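Local structure of putative mandelate racemase (Bordetella bronchiseptica, 3OZY) at residues A[206-211]-A[232-237]; A[223-228]-A[273-278]; A[254-257]-A[261-264]; A[289-294]-A[299-304]. The protein is of unknown function but probably acts, like other enolase superfamily members, on a carboxylate substrate bound at a magnesium ion in its beta-alpha barrel. All coordinates share one frame; numbering follows the deposited sequence. Where two conformers were deposited one is given.

How the interactions relate
From the N terminus, interaction 1 opens at 206-211, and interaction 2 opens at 223-228 before 232-237 closes interaction 1; the two contacts therefore cross. Interaction 2 closes at 273-278 after spanning the whole of interaction 3, whose short turn joins 254-257 to 261-264. Interaction 4 follows in series and brings 289-294 back to 299-304. Together they tie the starts of helices 208-220 and 235-242, barrel strands 225-227 and 273-274, the loop leading to helix 258-267, and the unit of helix 284-296 and strand 300-301. Interactions 2 and 3 share a magnesium ion, with Glu-227 OE2 and Glu-254 OE2 3.1 Å apart; 273-274 and 300-301 are neighbouring strands.

Interaction 1. Residues A[206-211]-A[232-237]. With ACY (acetic acid), chain G.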
loop_
_atom_site.group_PDB
_atom_site.type_symbol
_atom_site.label_atom_id
_atom_site.label_comp_id
_atom_site.label_asym_id
_atom_site.label_seq_id
_atom_site.Cartn_x
_atom_site.Cartn_y
_atom_site.Cartn_z
ATOM N N LEU A 206 -3.609 -20.173 -3.566
ATOM C CA LEU A 206 -2.886 -21.411 -3.306
ATOM C C LEU A 206 -1.615 -21.176 -2.520
ATOM O O LEU A 206 -1.008 -20.101 -2.612
ATOM C CB LEU A 206 -2.509 -22.087 -4.626
ATOM C CG LEU A 206 -3.684 -22.417 -5.540
ATOM C CD1 LEU A 206 -3.176 -22.832 -6.918
ATOM C CD2 LEU A 206 -4.559 -23.514 -4.931
ATOM N N GLY A 207 -1.210 -22.191 -1.765
ATOM C CA GLY A 207 0.130 -22.248 -1.213
ATOM C C GLY A 207 1.100 -22.860 -2.213
ATOM O O GLY A 207 0.693 -23.336 -3.275
ATOM N N ARG A 208 2.383 -22.858 -1.875
ATOM C CA ARG A 208 3.411 -23.291 -2.819
ATOM C C ARG A 208 3.244 -24.719 -3.320
ATOM O O ARG A 208 3.385 -24.982 -4.515
ATOM C CB ARG A 208 4.799 -23.146 -2.209
ATOM C CG ARG A 208 5.230 -21.708 -1.979
ATOM C CD ARG A 208 6.516 -21.701 -1.186
ATOM N NE ARG A 208 7.072 -20.365 -1.005
ATOM C CZ ARG A 208 8.224 -20.132 -0.394
ATOM N NH1 ARG A 208 8.939 -21.142 0.091
ATOM N NH2 ARG A 208 8.657 -18.885 -0.277
ATOM N N HIS A 209 2.960 -25.647 -2.412
ATOM C CA HIS A 209 2.900 -27.050 -2.809
ATOM C C HIS A 209 1.697 -27.365 -3.669
ATOM O O HIS A 209 1.820 -28.067 -4.674
ATOM C CB HIS A 209 3.033 -27.942 -1.578
ATOM C CG HIS A 209 4.331 -27.722 -0.882
ATOM N ND1 HIS A 209 4.481 -26.790 0.123
ATOM C CD2 HIS A 209 5.568 -28.204 -1.143
ATOM C CE1 HIS A 209 5.751 -26.744 0.484
ATOM N NE2 HIS A 209 6.433 -27.594 -0.266
ATOM N N ASP A 210 0.546 -26.810 -3.309
ATOM C CA ASP A 210 -0.631 -26.960 -4.156
ATOM C C ASP A 210 -0.423 -26.264 -5.500
ATOM O O ASP A 210 -0.900 -26.737 -6.528
ATOM C CB ASP A 210 -1.887 -26.403 -3.471
ATOM C CG ASP A 210 -2.397 -27.294 -2.344
ATOM O OD1 ASP A 210 -2.101 -28.503 -2.337
ATOM O OD2 ASP A 210 -3.120 -26.779 -1.463
ATOM N N ALA A 211 0.292 -25.141 -5.511
ATOM C CA ALA A 211 0.583 -24.465 -6.773
ATOM C C ALA A 211 1.514 -25.299 -7.657
ATOM O O ALA A 211 1.325 -25.360 -8.872
ATOM C CB ALA A 211 1.170 -23.076 -6.524
ATOM N N ILE A 232 0.767 -12.413 -3.481
ATOM C CA ILE A 232 1.717 -11.503 -4.119
ATOM C C ILE A 232 2.865 -11.126 -3.189
ATOM O O ILE A 232 3.848 -10.544 -3.632
ATOM C CB ILE A 232 1.057 -10.200 -4.659
ATOM C CG1 ILE A 232 0.933 -9.122 -3.571
ATOM C CG2 ILE A 232 -0.283 -10.509 -5.324
ATOM C CD1 ILE A 232 -0.119 -9.411 -2.534
ATOM N N ASP A 233 2.736 -11.465 -1.908
ATOM C CA ASP A 233 3.789 -11.201 -0.943
ATOM C C ASP A 233 4.884 -12.258 -0.930
ATOM O O ASP A 233 5.925 -12.058 -0.290
ATOM C CB ASP A 233 3.182 -11.054 0.449
ATOM C CG ASP A 233 2.378 -9.780 0.590
ATOM O OD1 ASP A 233 2.864 -8.735 0.113
ATOM O OD2 ASP A 233 1.267 -9.823 1.154
ATOM N N ASP A 234 4.657 -13.382 -1.612
ATOM C CA ASP A 234 5.615 -14.483 -1.618
ATOM C C ASP A 234 6.404 -14.499 -2.934
ATOM O O ASP A 234 6.112 -15.285 -3.846
ATOM C CB ASP A 234 4.881 -15.809 -1.414
ATOM C CG ASP A 234 5.819 -16.982 -1.352
ATOM O OD1 ASP A 234 7.051 -16.753 -1.303
ATOM O OD2 ASP A 234 5.331 -18.134 -1.340
ATOM N N ILE A 235 7.394 -13.619 -3.047
ATOM C CA ILE A 235 8.183 -13.546 -4.274
ATOM C C ILE A 235 8.936 -14.853 -4.550
ATOM O O ILE A 235 8.951 -15.355 -5.684
ATOM C CB ILE A 235 9.155 -12.348 -4.244
ATOM C CG1 ILE A 235 8.357 -11.042 -4.131
ATOM C CG2 ILE A 235 10.000 -12.326 -5.506
ATOM C CD1 ILE A 235 9.215 -9.779 -4.042
ATOM N N GLU A 236 9.555 -15.411 -3.514
ATOM C CA GLU A 236 10.329 -16.640 -3.666
ATOM C C GLU A 236 9.482 -17.811 -4.180
ATOM O O GLU A 236 9.954 -18.624 -4.984
ATOM C CB GLU A 236 11.013 -16.996 -2.338
ATOM C CG GLU A 236 11.649 -18.388 -2.254
ATOM C CD GLU A 236 12.873 -18.570 -3.137
ATOM O OE1 GLU A 236 13.225 -17.646 -3.899
ATOM O OE2 GLU A 236 13.486 -19.658 -3.072
ATOM N N GLY A 237 8.232 -17.897 -3.733
ATOM C CA GLY A 237 7.342 -18.931 -4.234
ATOM C C GLY A 237 7.160 -18.855 -5.737
ATOM O O GLY A 237 7.085 -19.884 -6.418
HETATM C C ACY G . 2.837 -21.602 1.559
HETATM O O ACY G . 2.928 -22.800 1.895
HETATM O OXT ACY G . 2.800 -21.224 0.383
HETATM C CH3 ACY G . 2.766 -20.541 2.618
#
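Arg-208 grips the carboxylate of Asp-234 side-on in a two-pronged salt bridge. NE of Arg-208 donates to OD2 of Asp-234 at 2.8 Å, meeting the syn lone pair. In parallel, NH2 of Arg-208 reaches OD1 of Asp-234 at 2.9 Å through an almost straight bond (178°). The guanidinium and carboxylate planes lie only 27° apart, so the two flat groups meet nearly edge to edge, and the pair of bonds fixes how both are rotated. An arginine chain extended from CG to NE spans the gap. Its flank rests on the neighbouring helix start: NE lies 3.5 Å from CA of Gly-237, and NH2 lies 3.6 Å from CG of Glu-236, whose carboxylate is itself engaged by Arg-239.

The next shell positions the acid. With CG of Asp-234 anti to its N (chi1 -178°), OD1 also accepts from Gly-237 N at 2.9 Å, a bond that arrives from well above the carboxylate plane. Asp-234 is thus the N-cap of helix 235-242, and its OD1 serves two donors at once. At the backbone of the arginine, Arg-208 N, in the first turn after the Gly-207 N-cap, donates to OXT of a bound acetic acid molecule at 2.8 Å, probably from the crystallisation liquor. Asp-233, beside the capping residue, pairs with Arg-100 and His-99 of the second subunit.

The geometry is that of an N-terminal helix cap bound by a salt bridge to the start of the preceding helix, joining two successive outer helices, 208-220 and 235-242, of the enolase-type beta-alpha barrel.

Interaction 2. Residues A[223-228]-A[273-278]; sequences CYWFEE and VLQADA. With MG (magnesium ion), chain C.
The magnesium site of the enolase-type barrel is where Glu-227 and Gln-275 meet. Glu-227 projects from the end of strand 225-227 and Gln-275 follows directly after strand 273-274; the two strands flank 249-252 in the sheet. OE2 of Glu-227 binds magnesium at 2.2 Å. Three waters, Asp-201 and Glu-254 complete the six ligands. The binding is one-pronged, since OE1 of Glu-227 stays 4.1 Å from the ion. The glutamate takes CG anti to the backbone N (chi1 169°) and is extended beyond it, which carries the carboxylate from the strand out to the metal.

OE1 of Glu-227 is addressed by the protein instead. NE2 of Gln-275 donates to it at 3.1 Å in a nearly straight bond (168°). The donor stands above the carboxylate, 86° out of its plane, but close to the plane of its own amide. Lys-171 forms a salt bridge to the same oxygen, and Trp-225 NE1 adds a weak, bent bond from two residues back along the strand.

Trp-225 also bounds the amide. NE2 of Gln-275 is 3.2 Å from CZ2 of Trp-225 and sits above the indole plane, displaced toward the rim, with amide and ring almost perpendicular. Farther along the ring, CZ3 of Trp-225 packs on CG1 of Val-273 at 3.9 Å, so the polar pair adjoins an apolar patch. A neighbouring acid, Glu-228, reaches the metal indirectly, its OE1 accepting from water 1 at 2.7 Å.

The bonds to OE1, from Gln-275 and Lys-171 and weakly from Trp-225, would restrict the carboxylate's rotation and so probably hold OE2 toward the ion.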
loop_
_atom_site.group_PDB
_atom_site.type_symbol
_atom_site.label_atom_id
_atom_site.label_comp_id
_atom_site.label_asym_id
_atom_site.label_seq_id
_atom_site.Cartn_x
_atom_site.Cartn_y
_atom_site.Cartn_z
ATOM N N CYS A 223 -1.466 -24.746 -20.858
ATOM C CA CYS A 223 -1.959 -23.414 -20.507
ATOM C C CYS A 223 -0.955 -22.303 -20.796
ATOM O O CYS A 223 0.255 -22.473 -20.636
ATOM C CB CYS A 223 -2.387 -23.366 -19.043
ATOM S SG CYS A 223 -3.815 -24.395 -18.692
ATOM N N TYR A 224 -1.467 -21.149 -21.206
ATOM C CA TYR A 224 -0.628 -20.006 -21.559
ATOM C C TYR A 224 0.061 -19.376 -20.339
ATOM O O TYR A 224 1.265 -19.086 -20.369
ATOM C CB TYR A 224 -1.480 -18.962 -22.291
ATOM C CG TYR A 224 -0.685 -17.846 -22.923
ATOM C CD1 TYR A 224 -0.106 -18.000 -24.183
ATOM C CD2 TYR A 224 -0.522 -16.626 -22.274
ATOM C CE1 TYR A 224 0.624 -16.975 -24.759
ATOM C CE2 TYR A 224 0.206 -15.599 -22.847
ATOM C CZ TYR A 224 0.774 -15.773 -24.082
ATOM O OH TYR A 224 1.503 -14.745 -24.645
ATOM N N TRP A 225 -0.700 -19.145 -19.273
ATOM C CA TRP A 225 -0.137 -18.598 -18.048
ATOM C C TRP A 225 -0.901 -19.030 -16.813
ATOM O O TRP A 225 -2.037 -19.505 -16.917
ATOM C CB TRP A 225 0.048 -17.073 -18.116
ATOM C CG TRP A 225 -1.160 -16.145 -17.953
ATOM C CD1 TRP A 225 -2.212 -16.243 -17.067
ATOM C CD2 TRP A 225 -1.322 -14.902 -18.637
ATOM N NE1 TRP A 225 -3.045 -15.138 -17.208
ATOM C CE2 TRP A 225 -2.511 -14.302 -18.162
ATOM C CE3 TRP A 225 -0.580 -14.244 -19.624
ATOM C CZ2 TRP A 225 -2.971 -13.072 -18.651
ATOM C CZ3 TRP A 225 -1.034 -13.027 -20.106
ATOM C CH2 TRP A 225 -2.217 -12.454 -19.623
ATOM N N PHE A 226 -0.234 -18.875 -15.667
ATOM C CA PHE A 226 -0.733 -19.176 -14.323
ATOM C C PHE A 226 -0.644 -17.839 -13.585
ATOM O O PHE A 226 0.452 -17.392 -13.215
ATOM C CB PHE A 226 0.222 -20.196 -13.684
ATOM C CG PHE A 226 -0.278 -20.860 -12.421
ATOM C CD1 PHE A 226 -1.543 -20.637 -11.917
ATOM C CD2 PHE A 226 0.551 -21.766 -11.771
ATOM C CE1 PHE A 226 -1.973 -21.313 -10.772
ATOM C CE2 PHE A 226 0.140 -22.434 -10.641
ATOM C CZ PHE A 226 -1.120 -22.208 -10.130
ATOM N N GLU A 227 -1.790 -17.188 -13.394
ATOM C CA GLU A 227 -1.867 -15.830 -12.854
ATOM C C GLU A 227 -2.183 -15.840 -11.358
ATOM O O GLU A 227 -3.008 -16.637 -10.898
ATOM C CB GLU A 227 -2.931 -15.055 -13.631
ATOM C CG GLU A 227 -3.322 -13.730 -13.029
ATOM C CD GLU A 227 -4.202 -12.925 -13.952
ATOM O OE1 GLU A 227 -4.362 -13.317 -15.129
ATOM O OE2 GLU A 227 -4.733 -11.886 -13.508
ATOM N N GLU A 228 -1.523 -14.948 -10.611
ATOM C CA GLU A 228 -1.627 -14.899 -9.149
ATOM C C GLU A 228 -1.711 -16.298 -8.536
ATOM O O GLU A 228 -2.627 -16.616 -7.777
ATOM C CB GLU A 228 -2.793 -14.015 -8.683
ATOM C CG GLU A 228 -2.558 -12.524 -8.929
ATOM C CD GLU A 228 -3.451 -11.661 -8.061
ATOM O OE1 GLU A 228 -4.599 -12.083 -7.782
ATOM O OE2 GLU A 228 -3.014 -10.570 -7.640
ATOM N N VAL A 273 5.347 -12.856 -16.847
ATOM C CA VAL A 273 4.405 -11.887 -17.394
ATOM C C VAL A 273 4.054 -10.876 -16.311
ATOM O O VAL A 273 3.465 -11.231 -15.283
ATOM C CB VAL A 273 3.123 -12.574 -17.902
ATOM C CG1 VAL A 273 2.074 -11.539 -18.292
ATOM C CG2 VAL A 273 3.433 -13.511 -19.069
ATOM N N LEU A 274 4.444 -9.625 -16.546
ATOM C CA LEU A 274 4.112 -8.526 -15.647
ATOM C C LEU A 274 2.728 -8.026 -16.021
ATOM O O LEU A 274 2.480 -7.724 -17.185
ATOM C CB LEU A 274 5.127 -7.394 -15.785
ATOM C CG LEU A 274 6.553 -7.618 -15.278
ATOM C CD1 LEU A 274 7.312 -8.651 -16.123
ATOM C CD2 LEU A 274 7.274 -6.284 -15.285
ATOM N N GLN A 275 1.837 -7.918 -15.039
ATOM C CA GLN A 275 0.450 -7.562 -15.341
ATOM C C GLN A 275 0.034 -6.204 -14.787
ATOM O O GLN A 275 -1.150 -5.932 -14.589
ATOM C CB GLN A 275 -0.493 -8.665 -14.878
ATOM C CG GLN A 275 -0.207 -10.008 -15.534
ATOM C CD GLN A 275 -1.208 -11.043 -15.109
ATOM O OE1 GLN A 275 -1.274 -11.412 -13.935
ATOM N NE2 GLN A 275 -2.010 -11.516 -16.058
ATOM N N ALA A 276 1.017 -5.333 -14.578
ATOM C CA ALA A 276 0.745 -3.966 -14.134
ATOM C C ALA A 276 -0.354 -3.320 -14.978
ATOM O O ALA A 276 -0.258 -3.268 -16.203
ATOM C CB ALA A 276 2.009 -3.130 -14.205
ATOM N N ASP A 277 -1.380 -2.824 -14.297
ATOM C CA ASP A 277 -2.551 -2.202 -14.906
ATOM C C ASP A 277 -2.330 -0.691 -14.864
ATOM O O ASP A 277 -2.039 -0.131 -13.804
ATOM C CB ASP A 277 -3.767 -2.617 -14.052
ATOM C CG ASP A 277 -5.108 -2.093 -14.560
ATOM O OD1 ASP A 277 -5.174 -1.070 -15.265
ATOM O OD2 ASP A 277 -6.139 -2.709 -14.185
ATOM N N ALA A 278 -2.461 -0.016 -15.999
ATOM C CA ALA A 278 -2.300 1.439 -16.018
ATOM C C ALA A 278 -3.187 2.156 -15.000
ATOM O O ALA A 278 -2.835 3.239 -14.525
ATOM C CB ALA A 278 -2.559 1.987 -17.410
HETATM MG MG MG C . -6.436 -11.617 -12.071
HETATM O O HOH W 1 -5.753 -12.525 -10.158
HETATM O O HOH W 2 -8.286 -11.142 -10.663
HETATM O O HOH W 3 -7.808 -10.713 -13.777
#

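Interaction 3. Residues A[254-257]-A[261-264]. With MG (magnesium ion), chain C.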
loop_
_atom_site.group_PDB
_atom_site.type_symbol
_atom_site.label_atom_id
_atom_site.label_comp_id
_atom_site.label_asym_id
_atom_site.label_seq_id
_atom_site.Cartn_x
_atom_site.Cartn_y
_atom_site.Cartn_z
ATOM N N GLU A 254 -1.803 -7.445 -10.945
ATOM C CA GLU A 254 -2.932 -6.565 -10.647
ATOM C C GLU A 254 -2.875 -6.021 -9.222
ATOM O O GLU A 254 -3.431 -4.961 -8.941
ATOM C CB GLU A 254 -4.268 -7.241 -10.910
ATOM C CG GLU A 254 -4.691 -8.215 -9.851
ATOM C CD GLU A 254 -5.792 -9.109 -10.346
ATOM O OE1 GLU A 254 -6.855 -9.161 -9.704
ATOM O OE2 GLU A 254 -5.586 -9.747 -11.389
ATOM N N ASN A 255 -2.195 -6.733 -8.326
ATOM C CA ASN A 255 -2.139 -6.320 -6.931
ATOM C C ASN A 255 -0.745 -5.906 -6.464
ATOM O O ASN A 255 -0.501 -5.760 -5.269
ATOM C CB ASN A 255 -2.772 -7.394 -6.038
ATOM C CG ASN A 255 -4.275 -7.440 -6.205
ATOM O OD1 ASN A 255 -4.949 -6.413 -6.085
ATOM N ND2 ASN A 255 -4.807 -8.614 -6.515
ATOM N N LEU A 256 0.144 -5.692 -7.431
ATOM C CA LEU A 256 1.481 -5.145 -7.198
ATOM C C LEU A 256 1.513 -3.732 -7.745
ATOM O O LEU A 256 0.882 -3.435 -8.754
ATOM C CB LEU A 256 2.532 -5.995 -7.909
ATOM C CG LEU A 256 2.673 -7.419 -7.394
ATOM C CD1 LEU A 256 3.566 -8.198 -8.346
ATOM C CD2 LEU A 256 3.248 -7.414 -5.988
ATOM N N TYR A 257 2.249 -2.854 -7.072
ATOM C CA TYR A 257 2.187 -1.424 -7.350
ATOM C C TYR A 257 3.548 -0.820 -7.662
ATOM O O TYR A 257 4.521 -1.055 -6.939
ATOM C CB TYR A 257 1.568 -0.695 -6.154
ATOM C CG TYR A 257 0.121 -1.073 -5.933
ATOM C CD1 TYR A 257 -0.905 -0.344 -6.531
ATOM C CD2 TYR A 257 -0.229 -2.162 -5.133
ATOM C CE1 TYR A 257 -2.228 -0.691 -6.347
ATOM C CE2 TYR A 257 -1.561 -2.521 -4.949
ATOM C CZ TYR A 257 -2.554 -1.775 -5.556
ATOM O OH TYR A 257 -3.889 -2.095 -5.398
ATOM N N ALA A 261 7.814 -2.811 -7.457
ATOM C CA ALA A 261 7.347 -4.165 -7.165
ATOM C C ALA A 261 7.848 -5.133 -8.227
ATOM O O ALA A 261 8.353 -6.219 -7.928
ATOM C CB ALA A 261 5.821 -4.202 -7.107
ATOM N N PHE A 262 7.704 -4.730 -9.485
ATOM C CA PHE A 262 8.082 -5.601 -10.591
ATOM C C PHE A 262 9.593 -5.795 -10.682
ATOM O O PHE A 262 10.062 -6.875 -11.033
ATOM C CB PHE A 262 7.434 -5.124 -11.894
ATOM C CG PHE A 262 5.938 -5.164 -11.828
ATOM C CD1 PHE A 262 5.250 -6.347 -12.054
ATOM C CD2 PHE A 262 5.226 -4.048 -11.431
ATOM C CE1 PHE A 262 3.858 -6.394 -11.948
ATOM C CE2 PHE A 262 3.845 -4.086 -11.303
ATOM C CZ PHE A 262 3.152 -5.265 -11.562
ATOM N N ASN A 263 10.352 -4.762 -10.327
ATOM C CA ASN A 263 11.804 -4.881 -10.276
ATOM C C ASN A 263 12.209 -5.944 -9.262
ATOM O O ASN A 263 13.097 -6.758 -9.519
ATOM C CB ASN A 263 12.433 -3.533 -9.937
ATOM C CG ASN A 263 13.939 -3.619 -9.778
ATOM O OD1 ASN A 263 14.469 -3.441 -8.674
ATOM N ND2 ASN A 263 14.629 -3.898 -10.870
ATOM N N ASP A 264 11.536 -5.968 -8.119
ATOM C CA ASP A 264 11.838 -6.993 -7.123
ATOM C C ASP A 264 11.547 -8.398 -7.651
ATOM O O ASP A 264 12.306 -9.322 -7.395
ATOM C CB ASP A 264 11.079 -6.745 -5.822
ATOM C CG ASP A 264 11.700 -5.653 -4.986
ATOM O OD1 ASP A 264 12.892 -5.343 -5.189
ATOM O OD2 ASP A 264 10.995 -5.113 -4.121
HETATM MG MG MG C . -6.436 -11.617 -12.071
HETATM O O HOH W 2 -8.286 -11.142 -10.663
HETATM O O HOH W 1 -5.753 -12.525 -10.158
HETATM O O HOH W 3 -7.808 -10.713 -13.777
#
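The loop that follows barrel strand 249-252 folds back on the helix it leads into, 258-267, and Leu-256 makes most of this beta-to-alpha turn contact. Its CB is the point of closest approach to two helix side chains: it lies 3.8 Å from CB of Ala-261 and 3.8 Å from CZ of Phe-262. CD1 of Leu-256 extends the packing to CE1 of Phe-262 at 4.0 Å. The phenylalanine, with CG beside its backbone N and opposite the carbonyl carbon (chi1 -62°), swings the far end of its ring back toward the loop. Its other neighbours include Leu-274, Ala-276 and Ile-290, which places the ring in the layer between barrel and helices.

No hydrogen bond crosses the two segments; they meet through van der Waals contact. Tyr-257 contributes with its carbonyl rather than its ring, and its hydroxyl is bonded to that of Tyr-56. His-99 of the second subunit packs against Leu-256 and Tyr-257.

While Leu-256 faces the helix, Glu-254 starts off in the opposite sense, toward the magnesium ion. OE2 of Glu-254 binds the metal at 2.2 Å, and OE1 of Glu-254 accepts from metal-bound water 2 at 2.6 Å, so both carboxylate oxygens serve the coordination sphere. At the helix end of the turn, CB of Ala-261 comes within 3.4 Å of Tyr-257 O.

Interaction 4. Residues A[289-294]-A[299-304]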
loop_
_atom_site.group_PDB
_atom_site.type_symbol
_atom_site.label_atom_id
_atom_site.label_comp_id
_atom_site.label_asym_id
_atom_site.label_seq_id
_atom_site.Cartn_x
_atom_site.Cartn_y
_atom_site.Cartn_z
ATOM N N ALA A 289 6.631 2.665 -18.148
ATOM C CA ALA A 289 7.951 2.336 -17.625
ATOM C C ALA A 289 8.036 0.842 -17.326
ATOM O O ALA A 289 9.061 0.205 -17.579
ATOM C CB ALA A 289 8.222 3.142 -16.374
ATOM N N ILE A 290 6.958 0.278 -16.790
ATOM C CA ILE A 290 6.938 -1.143 -16.453
ATOM C C ILE A 290 7.006 -1.999 -17.714
ATOM O O ILE A 290 7.732 -2.994 -17.756
ATOM C CB ILE A 290 5.719 -1.488 -15.572
ATOM C CG1 ILE A 290 5.842 -0.778 -14.226
ATOM C CG2 ILE A 290 5.628 -2.994 -15.356
ATOM C CD1 ILE A 290 4.556 -0.768 -13.423
ATOM N N SER A 291 6.276 -1.604 -18.754
ATOM C CA SER A 291 6.302 -2.334 -20.017
ATOM C C SER A 291 7.713 -2.353 -20.604
ATOM O O SER A 291 8.199 -3.379 -21.087
ATOM C CB SER A 291 5.311 -1.699 -20.996
ATOM O OG SER A 291 5.404 -2.299 -22.275
ATOM N N ALA A 292 8.366 -1.196 -20.565
ATOM C CA ALA A 292 9.739 -1.086 -21.052
ATOM C C ALA A 292 10.690 -1.967 -20.258
ATOM O O ALA A 292 11.545 -2.655 -20.837
ATOM C CB ALA A 292 10.201 0.360 -21.004
ATOM N N SER A 293 10.533 -1.960 -18.940
ATOM C CA SER A 293 11.402 -2.744 -18.069
ATOM C C SER A 293 11.211 -4.245 -18.276
ATOM O O SER A 293 12.168 -5.013 -18.178
ATOM C CB SER A 293 11.185 -2.362 -16.605
ATOM O OG SER A 293 11.385 -0.967 -16.441
ATOM N N ALA A 294 9.979 -4.668 -18.559
ATOM C CA ALA A 294 9.723 -6.066 -18.888
ATOM C C ALA A 294 10.493 -6.445 -20.152
ATOM O O ALA A 294 11.171 -7.471 -20.192
ATOM C CB ALA A 294 8.239 -6.318 -19.075
ATOM N N LEU A 299 11.138 -10.283 -20.792
ATOM C CA LEU A 299 9.876 -10.751 -20.232
ATOM C C LEU A 299 8.727 -10.030 -20.932
ATOM O O LEU A 299 8.949 -9.152 -21.760
ATOM C CB LEU A 299 9.844 -10.472 -18.726
ATOM C CG LEU A 299 11.024 -11.050 -17.939
ATOM C CD1 LEU A 299 10.959 -10.574 -16.491
ATOM C CD2 LEU A 299 11.070 -12.564 -18.014
ATOM N N ALA A 300 7.495 -10.388 -20.585
ATOM C CA ALA A 300 6.327 -9.820 -21.240
ATOM C C ALA A 300 5.567 -8.907 -20.289
ATOM O O ALA A 300 5.577 -9.123 -19.079
ATOM C CB ALA A 300 5.407 -10.945 -21.729
ATOM N N TRP A 301 4.925 -7.880 -20.845
ATOM C CA TRP A 301 3.932 -7.084 -20.123
ATOM C C TRP A 301 2.589 -7.289 -20.805
ATOM O O TRP A 301 2.449 -6.995 -21.993
ATOM C CB TRP A 301 4.293 -5.596 -20.116
ATOM C CG TRP A 301 3.217 -4.722 -19.540
ATOM C CD1 TRP A 301 2.834 -4.644 -18.226
ATOM C CD2 TRP A 301 2.377 -3.806 -20.256
ATOM N NE1 TRP A 301 1.808 -3.729 -18.084
ATOM C CE2 TRP A 301 1.514 -3.203 -19.315
ATOM C CE3 TRP A 301 2.271 -3.437 -21.598
ATOM C CZ2 TRP A 301 0.555 -2.259 -19.679
ATOM C CZ3 TRP A 301 1.319 -2.498 -21.954
ATOM C CH2 TRP A 301 0.479 -1.919 -20.998
ATOM N N ASN A 302 1.630 -7.826 -20.050
ATOM C CA ASN A 302 0.254 -8.046 -20.505
ATOM C C ASN A 302 -0.604 -7.575 -19.339
ATOM O O ASN A 302 -0.736 -8.282 -18.341
ATOM C CB ASN A 302 -0.014 -9.533 -20.778
ATOM C CG ASN A 302 0.851 -10.096 -21.884
ATOM O OD1 ASN A 302 1.780 -10.862 -21.638
ATOM N ND2 ASN A 302 0.546 -9.723 -23.115
ATOM N N PRO A 303 -1.166 -6.357 -19.433
ATOM C CA PRO A 303 -1.808 -5.763 -18.256
ATOM C C PRO A 303 -3.096 -6.458 -17.840
ATOM O O PRO A 303 -3.839 -6.977 -18.671
ATOM C CB PRO A 303 -2.142 -4.339 -18.717
ATOM C CG PRO A 303 -2.257 -4.460 -20.199
ATOM C CD PRO A 303 -1.154 -5.421 -20.571
ATOM N N HIS A 304 -3.351 -6.436 -16.540
ATOM C CA HIS A 304 -4.700 -6.565 -16.025
ATOM C C HIS A 304 -5.472 -5.310 -16.459
ATOM O O HIS A 304 -4.908 -4.209 -16.481
ATOM C CB HIS A 304 -4.610 -6.653 -14.497
ATOM C CG HIS A 304 -5.924 -6.527 -13.792
ATOM N ND1 HIS A 304 -6.499 -5.308 -13.503
ATOM C CD2 HIS A 304 -6.752 -7.466 -13.280
ATOM C CE1 HIS A 304 -7.641 -5.503 -12.864
ATOM N NE2 HIS A 304 -7.814 -6.806 -12.711
#
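Trp-301 sets CG anti to its backbone N (chi1 173°), which carries the indole to the flank of the helix, where CB of Ser-291 stands 3.4 Å above the ring plane, displaced toward the rim. The serine's own first torsion, with OG likewise anti to N (chi1 174°), brings OG of Ser-291 to 3.4 Å from CE3 of Trp-301. The opposite ring face is covered by Pro-303, whose CD lies 3.6 Å above the ring plane and over its centre. The indole is thus clasped between a helix residue and a residue of its own strand's continuation, while its NE1 donates to Ala-276 O.

The other side-chain contacts with Trp-301 are apolar. CB of Ala-294 packs on CB of Trp-301 at 4.1 Å, and CG2 of Ile-290 approaches CD1 of Trp-301 at 4.3 Å. The same methyl of Ala-294 also lies 3.9 Å from O of Ala-300, next to the tryptophan on the strand. As a separate backbone link, one bond closes the turn between the elements: Leu-299 N donates to Ala-294 O at 2.9 Å with an angle of 158° at the hydrogen.

Strand 273-274, helix 284-296 and strand 300-301 form a beta-alpha-beta unit with parallel, adjacent strands, and this contact is its second half, from helix back to strand. Ile-290 and Ala-294 also touch Leu-274 on the first strand, Ile-290 reaches Phe-262 of helix 258-267, and Trp-301 packs on Leu-318 and Val-319 of helix 309-321.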